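Local coordinates for protein MATE family efflux transporter (Vibrio cholerae, PDB 6IDP) that probably exports drugs and other toxic compounds across the bacterial membrane, coupling their efflux to proton movement, as a MATE-family multidrug transporter, at residues L338-E342 against T343-Q347; L398-G401 against A402-G406. All coordinates share one frame; numbering follows the deposited sequence.

Contact 1 of 2, residues L338-E342 against T343-Q347; sequences LMTSE and TEVSQ
Thr340 lays its methyl CG2 over Ser346, 3.7 Å from Ser346 CB, and the same methyl also reaches the CG1 branch of Val345. The first torsion of Thr340 (180°) divides its two branches: OG1 stands anti to the backbone N, while CG2, wedged between N and the carbonyl carbon, faces the first turn of the following helix. Thr340 OG1 is used in turn as an acceptor, taking the backbone N-H of Glu342 at 3.2 Å from Glu342 N. This closes an ST turn, which bends the chain between helix 332-339 and helix 343-355 and leads into the N-cap position, held by Glu342. From there Glu342 O receives Ser346 N, 2.9 Å away, in the first regular bond of the new helix, the donor lying nearly in line with the C=O. The side chain of Glu342 runs past that of Val345 at a slant, with Glu342 CB 3.7 Å from Val345 CG2. Its carboxylate lies in the same region as that of Glu344, yet Glu342 OE1 and Glu344 OE1 remain 6.1 Å apart, so any repulsion between them is probably modest. Ser346 OG, turned back over its own helix (chi1 67°), donates to Thr343 O at 2.9 Å. Thr343 O is thus gripped twice, since Gln347 N approaches from the same face of the carbonyl plane. Ser346 OG is held by its own donation and by a water, which bridges the two segments by donating to Thr340 O and Ser346 OG, 3.1 Å from each oxygen. Helix 263-279 packs alongside the turn, with Leu271 against Met339 and Thr340, and Ala268 against Val345.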
loop_
_atom_site.group_PDB
_atom_site.type_symbol
_atom_site.label_atom_id
_atom_site.label_comp_id
_atom_site.label_asym_id
_atom_site.label_seq_id
_atom_site.Cartn_x
_atom_site.Cartn_y
_atom_site.Cartn_z
ATOM N N LEU A 338 20.616 -12.279 13.244
ATOM C CA LEU A 338 20.925 -12.257 11.821
ATOM C C LEU A 338 20.617 -10.885 11.231
ATOM O O LEU A 338 21.247 -10.452 10.266
ATOM C CB LEU A 338 20.138 -13.335 11.068
ATOM C CG LEU A 338 20.607 -14.784 11.205
ATOM C CD1 LEU A 338 19.808 -15.681 10.274
ATOM C CD2 LEU A 338 22.097 -14.912 10.932
ATOM N N MET A 339 19.642 -10.202 11.822
ATOM C CA MET A 339 19.194 -8.914 11.310
ATOM C C MET A 339 20.115 -7.764 11.731
ATOM O O MET A 339 20.127 -6.714 11.096
ATOM C CB MET A 339 17.758 -8.637 11.765
ATOM C CG MET A 339 16.720 -9.585 11.165
ATOM S SD MET A 339 15.038 -9.280 11.744
ATOM C CE MET A 339 14.671 -7.716 10.953
ATOM N N THR A 340 20.884 -7.966 12.797
ATOM C CA THR A 340 21.833 -6.946 13.248
ATOM C C THR A 340 22.938 -7.537 14.117
ATOM O O THR A 340 22.729 -8.531 14.814
ATOM C CB THR A 340 21.128 -5.820 14.034
ATOM O OG1 THR A 340 22.095 -4.851 14.459
ATOM C CG2 THR A 340 20.404 -6.380 15.251
ATOM N N SER A 341 24.113 -6.917 14.073
ATOM C CA SER A 341 25.257 -7.390 14.844
ATOM C C SER A 341 25.445 -6.601 16.142
ATOM O O SER A 341 26.290 -6.948 16.967
ATOM C CB SER A 341 26.529 -7.328 13.996
ATOM O OG SER A 341 26.749 -6.022 13.495
ATOM N N GLU A 342 24.658 -5.543 16.318
ATOM C CA GLU A 342 24.650 -4.802 17.578
ATOM C C GLU A 342 23.784 -5.519 18.609
ATOM O O GLU A 342 22.564 -5.625 18.444
ATOM C CB GLU A 342 24.143 -3.373 17.374
ATOM C CG GLU A 342 24.882 -2.583 16.311
ATOM C CD GLU A 342 24.422 -1.140 16.250
ATOM O OE1 GLU A 342 24.393 -0.483 17.311
ATOM O OE2 GLU A 342 24.079 -0.665 15.145
ATOM N N THR A 343 24.421 -6.005 19.670
ATOM C CA THR A 343 23.759 -6.826 20.680
ATOM C C THR A 343 22.610 -6.107 21.381
ATOM O O THR A 343 21.551 -6.695 21.617
ATOM C CB THR A 343 24.767 -7.298 21.743
ATOM O OG1 THR A 343 25.885 -7.913 21.093
ATOM C CG2 THR A 343 24.121 -8.304 22.692
ATOM N N GLU A 344 22.825 -4.837 21.715
ATOM C CA GLU A 344 21.803 -4.033 22.369
ATOM C C GLU A 344 20.547 -3.951 21.502
ATOM O O GLU A 344 19.427 -4.022 22.007
ATOM C CB GLU A 344 22.332 -2.632 22.671
ATOM C CG GLU A 344 21.408 -1.790 23.536
ATOM C CD GLU A 344 21.938 -0.386 23.767
ATOM O OE1 GLU A 344 23.046 -0.077 23.278
ATOM O OE2 GLU A 344 21.246 0.411 24.434
ATOM N N VAL A 345 20.741 -3.813 20.193
ATOM C CA VAL A 345 19.619 -3.747 19.273
ATOM C C VAL A 345 18.957 -5.114 19.118
ATOM O O VAL A 345 17.731 -5.223 19.138
ATOM C CB VAL A 345 20.050 -3.229 17.887
ATOM C CG1 VAL A 345 18.837 -3.099 16.973
ATOM C CG2 VAL A 345 20.764 -1.894 18.017
ATOM N N SER A 346 19.774 -6.155 18.979
ATOM C CA SER A 346 19.258 -7.502 18.751
ATOM C C SER A 346 18.506 -8.045 19.965
ATOM O O SER A 346 17.582 -8.843 19.818
ATOM C CB SER A 346 20.393 -8.456 18.364
ATOM O OG SER A 346 21.293 -8.653 19.439
ATOM N N GLN A 347 18.896 -7.613 21.161
ATOM C CA GLN A 347 18.206 -8.035 22.376
ATOM C C GLN A 347 16.792 -7.458 22.442
ATOM O O GLN A 347 15.848 -8.144 22.837
ATOM C CB GLN A 347 18.997 -7.627 23.621
ATOM C CG GLN A 347 20.195 -8.516 23.925
ATOM C CD GLN A 347 20.843 -8.173 25.253
ATOM O OE1 GLN A 347 20.346 -7.327 25.996
ATOM N NE2 GLN A 347 21.956 -8.831 25.560
HETATM O O HOH W 1 23.587 -9.528 17.568
#

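Contact 2 of 2, residues L398-G401 against A402-G406; sequences LWLG and AHFYG. With OLC ((2R)-2,3-dihydroxypropyl (9Z)-octadec-9-enoate), chain L.
Main-chain bonds of the alpha-helical i to i+4 kind join the two segments: Ala402 N to Leu398 O, His403 N to Trp399 O, Phe404 N to Leu400 O and Tyr405 N to Gly401 O, the third being the longest at 3.2 Å from Phe404 N to Leu400 O. Among the aromatic contacts, Trp399 and His403 follow the same spacing. Their rings are near parallel, 21° between planes, but offset until little of one covers the other, the His403 ring centroid lying 5.3 Å from that of the Trp399 six-membered ring. A chi1 of 173° swings the His403 ring away from its own N; toward Phe404, its neighbour in sequence, it turns an edge, placing CD2 over the centre of one face of the phenyl ring. The apolar pair is Leu400 and Phe404, which run alongside each other in the same direction, Leu400 CD2 being 4.0 Å from Phe404 CE2. Lipid completes the contact. The acyl chain of a bound monoolein runs across one face of Tyr405, its C17 above the ring centre and 3.5 Å from Tyr405 CE2. At Gly401, which has no side chain, the acyl chain comes within 3.8 Å of the backbone, C14 to Gly401 CA. This is a lipid-facing flank of a transmembrane helix. Farther along the range 379-435, Leu410 packs on Leu398 and Ala402, and Ala414 on Leu398. Such wide sequence separations cannot meet along one straight helix, so the chain probably turns back near Gly406.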
loop_
_atom_site.group_PDB
_atom_site.type_symbol
_atom_site.label_atom_id
_atom_site.label_comp_id
_atom_site.label_asym_id
_atom_site.label_seq_id
_atom_site.Cartn_x
_atom_site.Cartn_y
_atom_site.Cartn_z
ATOM N N LEU A 398 0.065 1.874 22.948
ATOM C CA LEU A 398 1.506 2.100 22.898
ATOM C C LEU A 398 1.957 3.039 24.007
ATOM O O LEU A 398 2.963 2.789 24.671
ATOM C CB LEU A 398 1.926 2.678 21.546
ATOM C CG LEU A 398 1.852 1.758 20.329
ATOM C CD1 LEU A 398 2.534 2.417 19.141
ATOM C CD2 LEU A 398 2.473 0.410 20.639
ATOM N N TRP A 399 1.209 4.121 24.199
ATOM C CA TRP A 399 1.577 5.128 25.181
ATOM C C TRP A 399 1.423 4.596 26.599
ATOM O O TRP A 399 2.249 4.880 27.462
ATOM C CB TRP A 399 0.743 6.399 25.000
ATOM C CG TRP A 399 1.236 7.540 25.838
ATOM C CD1 TRP A 399 2.298 8.353 25.568
ATOM C CD2 TRP A 399 0.692 7.991 27.085
ATOM N NE1 TRP A 399 2.449 9.283 26.567
ATOM C CE2 TRP A 399 1.475 9.084 27.510
ATOM C CE3 TRP A 399 -0.381 7.580 27.883
ATOM C CZ2 TRP A 399 1.218 9.769 28.697
ATOM C CZ3 TRP A 399 -0.634 8.262 29.060
ATOM C CH2 TRP A 399 0.162 9.345 29.455
ATOM N N LEU A 400 0.367 3.823 26.833
ATOM C CA LEU A 400 0.135 3.228 28.145
ATOM C C LEU A 400 1.237 2.235 28.515
ATOM O O LEU A 400 1.744 2.246 29.637
ATOM C CB LEU A 400 -1.229 2.534 28.189
ATOM C CG LEU A 400 -2.449 3.440 28.364
ATOM C CD1 LEU A 400 -3.735 2.625 28.372
ATOM C CD2 LEU A 400 -2.320 4.252 29.639
ATOM N N GLY A 401 1.610 1.382 27.566
ATOM C CA GLY A 401 2.645 0.394 27.805
ATOM C C GLY A 401 4.007 1.021 28.027
ATOM O O GLY A 401 4.768 0.586 28.892
ATOM N N ALA A 402 4.314 2.045 27.239
ATOM C CA ALA A 402 5.584 2.745 27.354
ATOM C C ALA A 402 5.668 3.494 28.676
ATOM O O ALA A 402 6.715 3.521 29.322
ATOM C CB ALA A 402 5.766 3.705 26.188
ATOM N N HIS A 403 4.550 4.092 29.074
ATOM C CA HIS A 403 4.492 4.894 30.289
ATOM C C HIS A 403 4.791 4.083 31.542
ATOM O O HIS A 403 5.566 4.511 32.397
ATOM C CB HIS A 403 3.117 5.552 30.426
ATOM C CG HIS A 403 2.923 6.269 31.726
ATOM N ND1 HIS A 403 3.426 7.527 31.961
ATOM C CD2 HIS A 403 2.292 5.892 32.862
ATOM C CE1 HIS A 403 3.105 7.904 33.188
ATOM N NE2 HIS A 403 2.418 6.929 33.756
ATOM N N PHE A 404 4.172 2.913 31.648
ATOM C CA PHE A 404 4.292 2.104 32.853
ATOM C C PHE A 404 5.407 1.064 32.778
ATOM O O PHE A 404 5.947 0.666 33.807
ATOM C CB PHE A 404 2.962 1.404 33.158
ATOM C CG PHE A 404 1.850 2.342 33.527
ATOM C CD1 PHE A 404 1.852 2.995 34.748
ATOM C CD2 PHE A 404 0.792 2.558 32.659
ATOM C CE1 PHE A 404 0.824 3.856 35.093
ATOM C CE2 PHE A 404 -0.238 3.418 32.997
ATOM C CZ PHE A 404 -0.220 4.067 34.217
ATOM N N TYR A 405 5.755 0.618 31.574
ATOM C CA TYR A 405 6.700 -0.489 31.456
ATOM C C TYR A 405 7.797 -0.317 30.406
ATOM O O TYR A 405 8.441 -1.292 30.029
ATOM C CB TYR A 405 5.941 -1.789 31.170
ATOM C CG TYR A 405 5.029 -2.222 32.290
ATOM C CD1 TYR A 405 5.502 -3.010 33.331
ATOM C CD2 TYR A 405 3.694 -1.843 32.310
ATOM C CE1 TYR A 405 4.670 -3.409 34.360
ATOM C CE2 TYR A 405 2.854 -2.235 33.334
ATOM C CZ TYR A 405 3.346 -3.020 34.355
ATOM O OH TYR A 405 2.514 -3.414 35.377
ATOM N N GLY A 406 8.021 0.905 29.938
ATOM C CA GLY A 406 9.122 1.153 29.024
ATOM C C GLY A 406 8.974 0.466 27.680
ATOM O O GLY A 406 7.865 0.356 27.156
HETATM C C18 OLC L . 1.697 -5.927 31.860
HETATM C C10 OLC L . -3.079 -1.458 28.193
HETATM C C17 OLC L . 2.879 -5.129 31.354
HETATM C C11 OLC L . -2.167 -2.020 27.124
HETATM C C16 OLC L . 2.529 -4.455 30.043
HETATM C C12 OLC L . -0.718 -1.804 27.507
HETATM C C15 OLC L . 1.293 -3.595 30.209
HETATM C C13 OLC L . -0.432 -2.445 28.848
HETATM C C14 OLC L . 1.032 -2.822 28.932
#

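How the contacts relate
The centres of contacts 1 and 2 lie about 28 and 29 Å from the centre of the chain, on the same side of it, and each contact mixes buried with exposed residues. Their centres are about 23 Å apart, and with nearest atoms about 12 Å apart they do not touch. They share no element: contact 1 joins helix 332-339 to helix 343-355 through a turn, whereas contact 2 stays inside 379-435. The chemistry differs accordingly. At the turn, hydroxyls, carbonyls and a water manage the break between helices; along 398-406 regular helical bonds serve the backbone, leaving aromatic rings and leucine to meet one another and a lipid tail.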